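Local coordinates for molybdenum cofactor carrier protein (Chlamydomonas reinhardtii, PDB 2IZ6), which probably binds the molybdenum cofactor and carries it in a protected form to the enzymes that use it, at residues 19-23 with 24-28; 34-37 with 38-41; 144-147 with 148-151. All blocks are in the same frame, centred on the assembly; numbering follows the deposited sequence.

The three contacts are local and lie in one Rossmann-like chain. Contact 1 is at the surface, in the loop between strand 15-19 and helix 28-43. Contact 2 lies on that same helix, so these two belong to one beta-alpha-beta unit; their centres are about 15 Å apart. Contact 3 is on helix 141-150, with its centre about 25 Å from that of contact 2. Contact 1 is mostly polar and turns on one carbonyl oxygen. Contact 2 has a charged outer side and an apolar side against the sheet. Contact 3 is dominated by phenylalanines, and its helix meets a second subunit. Contacts 2 and 3 are partly buried.

Contact 1: 19-23 with 24-28; sequences MGPGK and ADTAE
G22 O takes a backbone hydrogen bond from D25 N, closing a short 3-10 turn around K23 and A24 (3.2 Å, N-H...O angle 160°). A second, weak bond from T26 N to K23 O follows one residue later, at 3.3 Å. The chain therefore folds back so that P21 and G22 come back beside D25 and T26.

T26 is the main side chain here. Its OG1 donates to G22 O over a short 2.5 Å. G22 O is thus gripped by two donors, which come from opposite faces of its carbonyl plane; T26 OG1 stands 45° out of that plane. The T26 torsion explains the reach: OG1 sits beside its own backbone N and opposite the carbonyl carbon (chi1 -58°), which turns the hydroxyl back over the turn.

P21 CG lies 3.6 Å from both D25 O and T26 OG1, a van der Waals contact. The P21 and T26 side chains cross at a slant. D25 adds a water link: one water donates to D25 OD2 at 3.1 Å. The same water lies only 2.5 Å from G22 N, suspiciously short for a bond from that N-H, so this leg is doubtful. The K23 side chain touches L55. T26 rests on V57 of helix 57-67.

A27 is at the N-cap of helix 28-43, and its N bonds to Q30 OE1. The whole is a glycine-containing strand-turn-helix connection after the first strand, 15-19, of a parallel sheet. In Rossmann-like folds such loops lie at the C-terminal ends of the strands, where ligands commonly bind, which is consistent with a cofactor carrier.

Contact 2: 34-37 with 38-41; sequences ANEL and GKQI
E36 meets K39 and Q40 on helix 28-43, the crossover helix of the beta-alpha-beta unit formed with strands 15-19 and 47-51. The carboxylate is shared between two partners, three and four residues further along the helix.

OE2 of E36 accepts a hydrogen bond from Q40 NE2 at 2.8 Å, with an N-H...O angle of 157°. The donor comes in on the anti side of the carboxylate, tilted out of its plane. E36 OE2 lies near the amide plane of Q40. The carboxylate and amide planes are 32° apart. The other oxygen, OE1, makes a salt bridge with K39 NZ, weak as a hydrogen bond at 3.3 Å. The bend of E36 at chi2 (62°) carries the carboxylate along the helix to both partners. K39 also passes N35: its CE is 3.2 Å from N35 OD1, while NZ stays 4.1 Å from that same N35 OD1.

On another side of the helix L37 and I41 pair one turn apart, with L37 CG 3.9 Å from I41 CD1. Regular i to i+4 backbone bonds join the two segments, among them G38 N to A34 O at 2.9 Å.

L37 and I41 pack on V18 of strand 15-19. L37 also reaches V112 and V114 of strand 110-114. I165 of helix 161-173 touches L37, Q40 and I41, while A34, N35 and K39 touch helix 57-67.

Contact 3: 144-147 with 148-151; sequences EKFF and TSLD
L150 begins at CB, 3.5 Å from F147 O, and then turns back along its helix toward two phenylalanines. Its CG lies opposite its own carbonyl carbon (chi1 -66°), a torsion that sets the branch over the F146 ring. There L150 CG stands 4.1 Å above the ring plane, shifted toward the rim. L150 CD1 touches both rings, 3.9 Å from F146 CZ and 4.0 Å from F147 CD2. L150 CD2 keeps to the first ring, 4.1 Å from F146 CE1. F146 and F147 also meet each other: F146 CD2 lies over the centre of one face of the F147 ring.

Helix 141-150 links strands 134-137 and 155-158 in a beta-alpha-beta unit, and this is its C-terminal end. F147 packs on V155 of strand 155-158 and on A121, V124 and L128 of helix 118-129. F146 meets F146 of the second subunit nearly parallel and F147 of that subunit edge-to-face, while L150 packs on G117 of the second subunit.

Two hydroxyls bind back to the helix backbone. T148 OG1 donates to E144 O at 2.7 Å, and T148 N reaches the same oxygen from the opposite face of its carbonyl plane. S149 OG donates to F146 O over a short 2.5 Å, in the carbonyl plane and on a lone pair. L150 N also bonds to F146 O.

D151 leaves the helical conformation, but its N still bonds to F147 O at 3.2 Å. Its OD1 then accepts weak hydrogen bonds from G153 N and L154 N in the loop that follows.

Contact 1: 19-23 with 24-28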
ATOM      1  N   MET A  19     -16.384   6.237  -8.957  1.00 24.60           N
ATOM      2  CA  MET A  19     -15.597   7.224  -8.192  0.70 27.07           C
ATOM      3  C   MET A  19     -16.202   8.584  -8.341  1.00 26.87           C
ATOM      4  O   MET A  19     -16.692   8.952  -9.402  1.00 27.32           O
ATOM      5  CB  MET A  19     -14.258   7.323  -8.824  0.70 28.00           C
ATOM      6  CG  MET A  19     -13.447   6.152  -8.779  0.70 31.10           C
ATOM      7  SD  MET A  19     -12.439   6.092  -7.273  0.70 39.50           S
ATOM      8  CE  MET A  19     -12.755   7.648  -6.368  0.70 23.55           C
ATOM      9  N   GLY A  20     -16.123   9.377  -7.281  1.00 28.67           N
ATOM     10  CA  GLY A  20     -16.451  10.720  -7.417  1.00 29.06           C
ATOM     11  C   GLY A  20     -16.046  11.407  -6.141  1.00 30.49           C
ATOM     12  O   GLY A  20     -15.580  10.751  -5.193  1.00 31.25           O
ATOM     13  N   PRO A  21     -16.185  12.713  -6.142  1.00 31.78           N
ATOM     14  CA  PRO A  21     -15.859  13.538  -4.937  1.00 34.28           C
ATOM     15  C   PRO A  21     -16.846  13.301  -3.796  1.00 35.95           C
ATOM     16  O   PRO A  21     -17.958  12.786  -4.013  1.00 38.60           O
ATOM     17  CB  PRO A  21     -15.937  14.957  -5.463  1.00 33.15           C
ATOM     18  CG  PRO A  21     -16.732  14.899  -6.657  1.00 34.77           C
ATOM     19  CD  PRO A  21     -16.614  13.543  -7.255  1.00 30.27           C
ATOM     20  N   GLY A  22     -16.440  13.671  -2.598  1.00 39.81           N
ATOM     21  CA  GLY A  22     -17.262  13.554  -1.417  1.00 41.15           C
ATOM     22  C   GLY A  22     -18.180  14.753  -1.271  1.00 43.48           C
ATOM     23  O   GLY A  22     -18.306  15.614  -2.181  1.00 44.81           O
ATOM     24  N   LYS A  23     -18.847  14.775  -0.119  1.00 45.09           N
ATOM     25  CA  LYS A  23     -19.947  15.687   0.167  1.00 45.50           C
ATOM     26  C   LYS A  23     -19.714  17.111  -0.361  1.00 46.77           C
ATOM     27  O   LYS A  23     -20.398  17.571  -1.295  1.00 47.81           O
ATOM     28  CB  LYS A  23     -20.199  15.696   1.694  1.00 46.10           C
ATOM     29  CG  LYS A  23     -21.552  16.218   2.125  1.00 46.04           C
ATOM     30  CD  LYS A  23     -21.901  15.792   3.555  1.00 45.89           C
ATOM     31  CE  LYS A  23     -22.443  16.956   4.364  1.00 47.34           C
ATOM     32  NZ  LYS A  23     -23.269  16.517   5.539  1.00 48.19           N
ATOM     33  N   ALA A  24     -18.705  17.768   0.196  1.00 46.83           N
ATOM     34  CA  ALA A  24     -18.508  19.213   0.036  1.00 46.88           C
ATOM     35  C   ALA A  24     -18.366  19.716  -1.412  1.00 47.17           C
ATOM     36  O   ALA A  24     -18.674  20.894  -1.692  1.00 47.46           O
ATOM     37  CB  ALA A  24     -17.302  19.650   0.855  1.00 47.37           C
ATOM     38  N   ASP A  25     -17.926  18.820  -2.310  1.00 45.95           N
ATOM     39  CA  ASP A  25     -17.403  19.155  -3.668  1.00 45.53           C
ATOM     40  C   ASP A  25     -18.199  18.494  -4.796  1.00 43.62           C
ATOM     41  O   ASP A  25     -17.721  18.324  -5.928  1.00 43.31           O
ATOM     42  CB  ASP A  25     -15.957  18.664  -3.743  1.00 45.36           C
ATOM     43  CG  ASP A  25     -15.172  19.099  -2.528  1.00 47.92           C
ATOM     44  OD1 ASP A  25     -15.419  20.253  -2.133  1.00 54.38           O
ATOM     45  OD2 ASP A  25     -14.392  18.310  -1.940  1.00 51.56           O
ATOM     46  N   THR A  26     -19.423  18.159  -4.430  1.00 41.56           N
ATOM     47  CA  THR A  26     -20.383  17.509  -5.257  1.00 38.49           C
ATOM     48  C   THR A  26     -21.654  18.352  -5.387  1.00 37.29           C
ATOM     49  O   THR A  26     -22.256  18.727  -4.385  1.00 40.14           O
ATOM     50  CB  THR A  26     -20.683  16.231  -4.568  1.00 39.00           C
ATOM     51  OG1 THR A  26     -19.430  15.515  -4.421  1.00 40.93           O
ATOM     52  CG2 THR A  26     -21.674  15.416  -5.343  1.00 39.86           C
ATOM     53  N   ALA A  27     -22.047  18.647  -6.616  1.00 33.74           N
ATOM     54  CA  ALA A  27     -23.313  19.263  -6.922  1.00 32.67           C
ATOM     55  C   ALA A  27     -24.487  18.273  -6.839  1.00 30.10           C
ATOM     56  O   ALA A  27     -24.323  17.095  -7.091  1.00 27.34           O
ATOM     57  CB  ALA A  27     -23.260  19.874  -8.293  1.00 33.13           C
ATOM     58  N   GLU A  28     -25.689  18.758  -6.524  1.00 28.16           N
ATOM     59  CA  GLU A  28     -26.852  17.871  -6.429  1.00 27.48           C
ATOM     60  C   GLU A  28     -27.136  17.066  -7.696  1.00 27.12           C
ATOM     61  O   GLU A  28     -27.539  15.931  -7.571  1.00 26.61           O
ATOM     62  CB  GLU A  28     -28.119  18.606  -5.946  1.00 27.82           C
ATOM     63  CG  GLU A  28     -27.947  19.093  -4.577  1.00 25.64           C
ATOM     64  CD  GLU A  28     -29.258  19.570  -3.933  1.00 24.88           C
ATOM     65  OE1 GLU A  28     -30.250  19.719  -4.667  1.00 25.12           O
ATOM     66  OE2 GLU A  28     -29.281  19.699  -2.715  1.00 25.03           O
TER
HETATM   67  O   HOH W   1     -14.512  15.296  -2.435  1.00 55.42           O

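Contact 2: 34-37 with 38-41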
ATOM      1  N   ALA A  34     -25.404   9.853  -9.753  1.00 22.84           N
ATOM      2  CA  ALA A  34     -24.801   8.732  -9.086  1.00 22.68           C
ATOM      3  C   ALA A  34     -25.792   7.700  -8.593  1.00 21.32           C
ATOM      4  O   ALA A  34     -25.596   6.457  -8.805  1.00 22.25           O
ATOM      5  CB  ALA A  34     -23.885   9.210  -7.966  1.00 23.58           C
ATOM      6  N   ASN A  35     -26.896   8.176  -8.012  1.00 21.34           N
ATOM      7  CA  ASN A  35     -27.929   7.241  -7.543  1.00 21.00           C
ATOM      8  C   ASN A  35     -28.521   6.431  -8.726  1.00 22.16           C
ATOM      9  O   ASN A  35     -28.714   5.219  -8.616  1.00 22.19           O
ATOM     10  CB  ASN A  35     -29.008   8.035  -6.746  1.00 21.55           C
ATOM     11  CG  ASN A  35     -30.040   7.129  -6.134  1.00 23.49           C
ATOM     12  OD1 ASN A  35     -31.075   6.907  -6.712  1.00 28.25           O
ATOM     13  ND2 ASN A  35     -29.686   6.453  -5.027  1.00 25.28           N
ATOM     14  N   GLU A  36     -28.855   7.120  -9.817  1.00 22.65           N
ATOM     15  CA  GLU A  36     -29.414   6.481 -11.008  1.00 22.74           C
ATOM     16  C   GLU A  36     -28.458   5.543 -11.614  1.00 22.15           C
ATOM     17  O   GLU A  36     -28.849   4.473 -12.044  1.00 23.31           O
ATOM     18  CB  GLU A  36     -29.815   7.517 -12.037  1.00 24.75           C
ATOM     19  CG  GLU A  36     -30.589   6.917 -13.222  1.00 28.09           C
ATOM     20  CD  GLU A  36     -31.970   6.236 -12.883  1.00 37.59           C
ATOM     21  OE1 GLU A  36     -32.635   6.564 -11.866  1.00 36.38           O
ATOM     22  OE2 GLU A  36     -32.394   5.322 -13.662  1.00 36.58           O
ATOM     23  N   LEU A  37     -27.195   5.975 -11.649  1.00 21.76           N
ATOM     24  CA  LEU A  37     -26.173   5.102 -12.185  1.00 21.32           C
ATOM     25  C   LEU A  37     -26.119   3.813 -11.375  1.00 22.23           C
ATOM     26  O   LEU A  37     -26.017   2.724 -11.991  1.00 20.65           O
ATOM     27  CB  LEU A  37     -24.842   5.837 -12.146  1.00 22.73           C
ATOM     28  CG  LEU A  37     -23.675   5.049 -12.720  1.00 22.81           C
ATOM     29  CD1 LEU A  37     -23.727   4.979 -14.209  1.00 24.80           C
ATOM     30  CD2 LEU A  37     -22.337   5.624 -12.208  1.00 23.46           C
ATOM     31  N   GLY A  38     -26.043   3.894 -10.056  1.00 22.37           N
ATOM     32  CA  GLY A  38     -26.071   2.736  -9.140  1.00 21.79           C
ATOM     33  C   GLY A  38     -27.227   1.791  -9.417  1.00 21.81           C
ATOM     34  O   GLY A  38     -27.071   0.551  -9.567  1.00 22.35           O
ATOM     35  N   LYS A  39     -28.392   2.361  -9.620  1.00 22.55           N
ATOM     36  CA  LYS A  39     -29.644   1.595  -9.991  1.00 22.88           C
ATOM     37  C   LYS A  39     -29.417   0.809 -11.230  1.00 23.16           C
ATOM     38  O   LYS A  39     -29.693  -0.360 -11.238  1.00 23.35           O
ATOM     39  CB  LYS A  39     -30.856   2.571 -10.100  1.00 25.60           C
ATOM     40  CG  LYS A  39     -31.329   3.092  -8.859  1.00 31.62           C
ATOM     41  CD  LYS A  39     -32.729   3.694  -9.132  1.00 30.70           C
ATOM     42  CE  LYS A  39     -32.981   4.975  -8.407  1.00 37.64           C
ATOM     43  NZ  LYS A  39     -34.191   5.668  -9.071  1.00 37.74           N
ATOM     44  N   GLN A  40     -28.838   1.422 -12.252  1.00 21.26           N
ATOM     45  CA  GLN A  40     -28.736   0.809 -13.561  1.00 22.14           C
ATOM     46  C   GLN A  40     -27.697  -0.215 -13.529  1.00 22.32           C
ATOM     47  O   GLN A  40     -27.821  -1.258 -14.175  1.00 23.02           O
ATOM     48  CB  GLN A  40     -28.535   1.897 -14.615  1.00 22.76           C
ATOM     49  CG  GLN A  40     -29.749   2.799 -14.722  1.00 23.78           C
ATOM     50  CD  GLN A  40     -31.067   2.086 -15.057  1.00 27.89           C
ATOM     51  OE1 GLN A  40     -31.084   1.032 -15.751  1.00 28.06           O
ATOM     52  NE2 GLN A  40     -32.187   2.697 -14.640  1.00 26.79           N
ATOM     53  N   ILE A  41     -26.621   0.040 -12.778  1.00 21.57           N
ATOM     54  CA  ILE A  41     -25.598  -0.980 -12.659  1.00 20.80           C
ATOM     55  C   ILE A  41     -26.194  -2.256 -12.076  1.00 20.50           C
ATOM     56  O   ILE A  41     -25.909  -3.334 -12.564  1.00 21.03           O
ATOM     57  CB  ILE A  41     -24.346  -0.456 -11.823  1.00 21.50           C
ATOM     58  CG1 ILE A  41     -23.593   0.578 -12.658  1.00 20.17           C
ATOM     59  CG2 ILE A  41     -23.516  -1.559 -11.193  1.00 21.36           C
ATOM     60  CD1 ILE A  41     -22.647   1.409 -11.829  1.00 22.97           C
TER

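Contact 3: 144-147 with 148-151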
ATOM      1  N   GLU A 144     -12.355  16.258 -19.333  1.00 25.55           N
ATOM      2  CA  GLU A 144     -12.622  15.428 -20.492  1.00 24.79           C
ATOM      3  C   GLU A 144     -11.495  15.526 -21.519  1.00 23.75           C
ATOM      4  O   GLU A 144     -10.980  14.527 -22.053  1.00 25.58           O
ATOM      5  CB  GLU A 144     -13.964  15.840 -21.120  1.00 25.20           C
ATOM      6  CG  GLU A 144     -15.219  15.612 -20.191  1.00 25.31           C
ATOM      7  CD  GLU A 144     -16.509  16.258 -20.712  1.00 28.97           C
ATOM      8  OE1 GLU A 144     -16.410  17.038 -21.665  1.00 29.40           O
ATOM      9  OE2 GLU A 144     -17.573  15.948 -20.160  1.00 30.82           O
ATOM     10  N   LYS A 145     -11.057  16.766 -21.766  1.00 24.33           N
ATOM     11  CA  LYS A 145      -9.995  16.998 -22.748  1.00 25.40           C
ATOM     12  C   LYS A 145      -8.650  16.442 -22.257  1.00 24.18           C
ATOM     13  O   LYS A 145      -7.930  15.772 -22.994  1.00 26.49           O
ATOM     14  CB  LYS A 145      -9.867  18.521 -23.037  1.00 26.73           C
ATOM     15  CG  LYS A 145     -11.042  19.034 -23.862  1.00 30.10           C
ATOM     16  CD  LYS A 145     -10.924  20.525 -24.243  1.00 32.05           C
ATOM     17  CE  LYS A 145     -12.336  21.252 -24.235  1.00 34.65           C
ATOM     18  NZ  LYS A 145     -12.993  21.660 -25.558  1.00 42.06           N
ATOM     19  N   PHE A 146      -8.350  16.643 -20.977  1.00 23.75           N
ATOM     20  CA  PHE A 146      -7.096  16.164 -20.394  1.00 24.58           C
ATOM     21  C   PHE A 146      -6.981  14.623 -20.416  1.00 23.65           C
ATOM     22  O   PHE A 146      -6.030  14.060 -20.965  1.00 25.35           O
ATOM     23  CB  PHE A 146      -6.902  16.712 -18.998  1.00 24.46           C
ATOM     24  CG  PHE A 146      -5.699  16.091 -18.294  1.00 25.49           C
ATOM     25  CD1 PHE A 146      -4.418  16.323 -18.742  1.00 27.58           C
ATOM     26  CD2 PHE A 146      -5.878  15.218 -17.222  1.00 26.88           C
ATOM     27  CE1 PHE A 146      -3.295  15.710 -18.077  1.00 25.21           C
ATOM     28  CE2 PHE A 146      -4.799  14.659 -16.553  1.00 27.92           C
ATOM     29  CZ  PHE A 146      -3.545  14.873 -16.986  1.00 25.97           C
ATOM     30  N   PHE A 147      -8.038  13.926 -19.969  1.00 23.80           N
ATOM     31  CA  PHE A 147      -7.967  12.473 -19.887  1.00 25.02           C
ATOM     32  C   PHE A 147      -7.988  11.918 -21.265  1.00 23.56           C
ATOM     33  O   PHE A 147      -7.308  10.948 -21.588  1.00 24.48           O
ATOM     34  CB  PHE A 147      -9.088  11.889 -18.940  1.00 24.86           C
ATOM     35  CG  PHE A 147      -8.806  12.154 -17.499  1.00 26.57           C
ATOM     36  CD1 PHE A 147      -9.560  12.983 -16.769  1.00 25.65           C
ATOM     37  CD2 PHE A 147      -7.672  11.614 -16.913  1.00 28.50           C
ATOM     38  CE1 PHE A 147      -9.213  13.292 -15.428  1.00 27.33           C
ATOM     39  CE2 PHE A 147      -7.348  11.903 -15.565  1.00 27.18           C
ATOM     40  CZ  PHE A 147      -8.088  12.732 -14.881  1.00 26.23           C
ATOM     41  N   THR A 148      -8.770  12.533 -22.160  1.00 25.04           N
ATOM     42  CA  THR A 148      -8.696  12.080 -23.566  1.00 25.76           C
ATOM     43  C   THR A 148      -7.297  12.251 -24.187  1.00 25.58           C
ATOM     44  O   THR A 148      -6.872  11.409 -24.969  1.00 27.20           O
ATOM     45  CB  THR A 148      -9.752  12.783 -24.461  1.00 27.24           C
ATOM     46  OG1 THR A 148     -11.050  12.533 -23.931  1.00 27.30           O
ATOM     47  CG2 THR A 148      -9.639  12.314 -25.941  1.00 27.15           C
ATOM     48  N   SER A 149      -6.586  13.296 -23.846  1.00 26.61           N
ATOM     49  CA  SER A 149      -5.174  13.407 -24.295  1.00 28.15           C
ATOM     50  C   SER A 149      -4.269  12.325 -23.715  1.00 28.81           C
ATOM     51  O   SER A 149      -3.279  11.984 -24.375  1.00 29.96           O
ATOM     52  CB  SER A 149      -4.549  14.779 -23.957  1.00 29.93           C
ATOM     53  OG  SER A 149      -4.300  15.018 -22.545  1.00 34.77           O
ATOM     54  N   LEU A 150      -4.545  11.844 -22.491  1.00 28.79           N
ATOM     55  CA  LEU A 150      -3.741  10.747 -21.901  1.00 29.16           C
ATOM     56  C   LEU A 150      -3.893   9.452 -22.636  1.00 29.16           C
ATOM     57  O   LEU A 150      -2.917   8.718 -22.821  1.00 30.81           O
ATOM     58  CB  LEU A 150      -4.028  10.482 -20.412  1.00 29.36           C
ATOM     59  CG  LEU A 150      -3.653  11.570 -19.421  1.00 28.30           C
ATOM     60  CD1 LEU A 150      -3.918  11.107 -18.037  1.00 31.63           C
ATOM     61  CD2 LEU A 150      -2.181  12.019 -19.554  1.00 30.00           C
ATOM     62  N   ASP A 151      -5.123   9.120 -23.014  1.00 28.58           N
ATOM     63  CA  ASP A 151      -5.379   7.914 -23.784  1.00 29.31           C
ATOM     64  C   ASP A 151      -6.743   7.977 -24.429  1.00 29.08           C
ATOM     65  O   ASP A 151      -7.766   7.705 -23.795  1.00 28.74           O
ATOM     66  CB  ASP A 151      -5.233   6.655 -22.899  1.00 28.79           C
ATOM     67  CG  ASP A 151      -5.174   5.383 -23.715  1.00 31.27           C
ATOM     68  OD1 ASP A 151      -5.927   5.265 -24.705  1.00 32.30           O
ATOM     69  OD2 ASP A 151      -4.408   4.468 -23.343  1.00 34.54           O
TER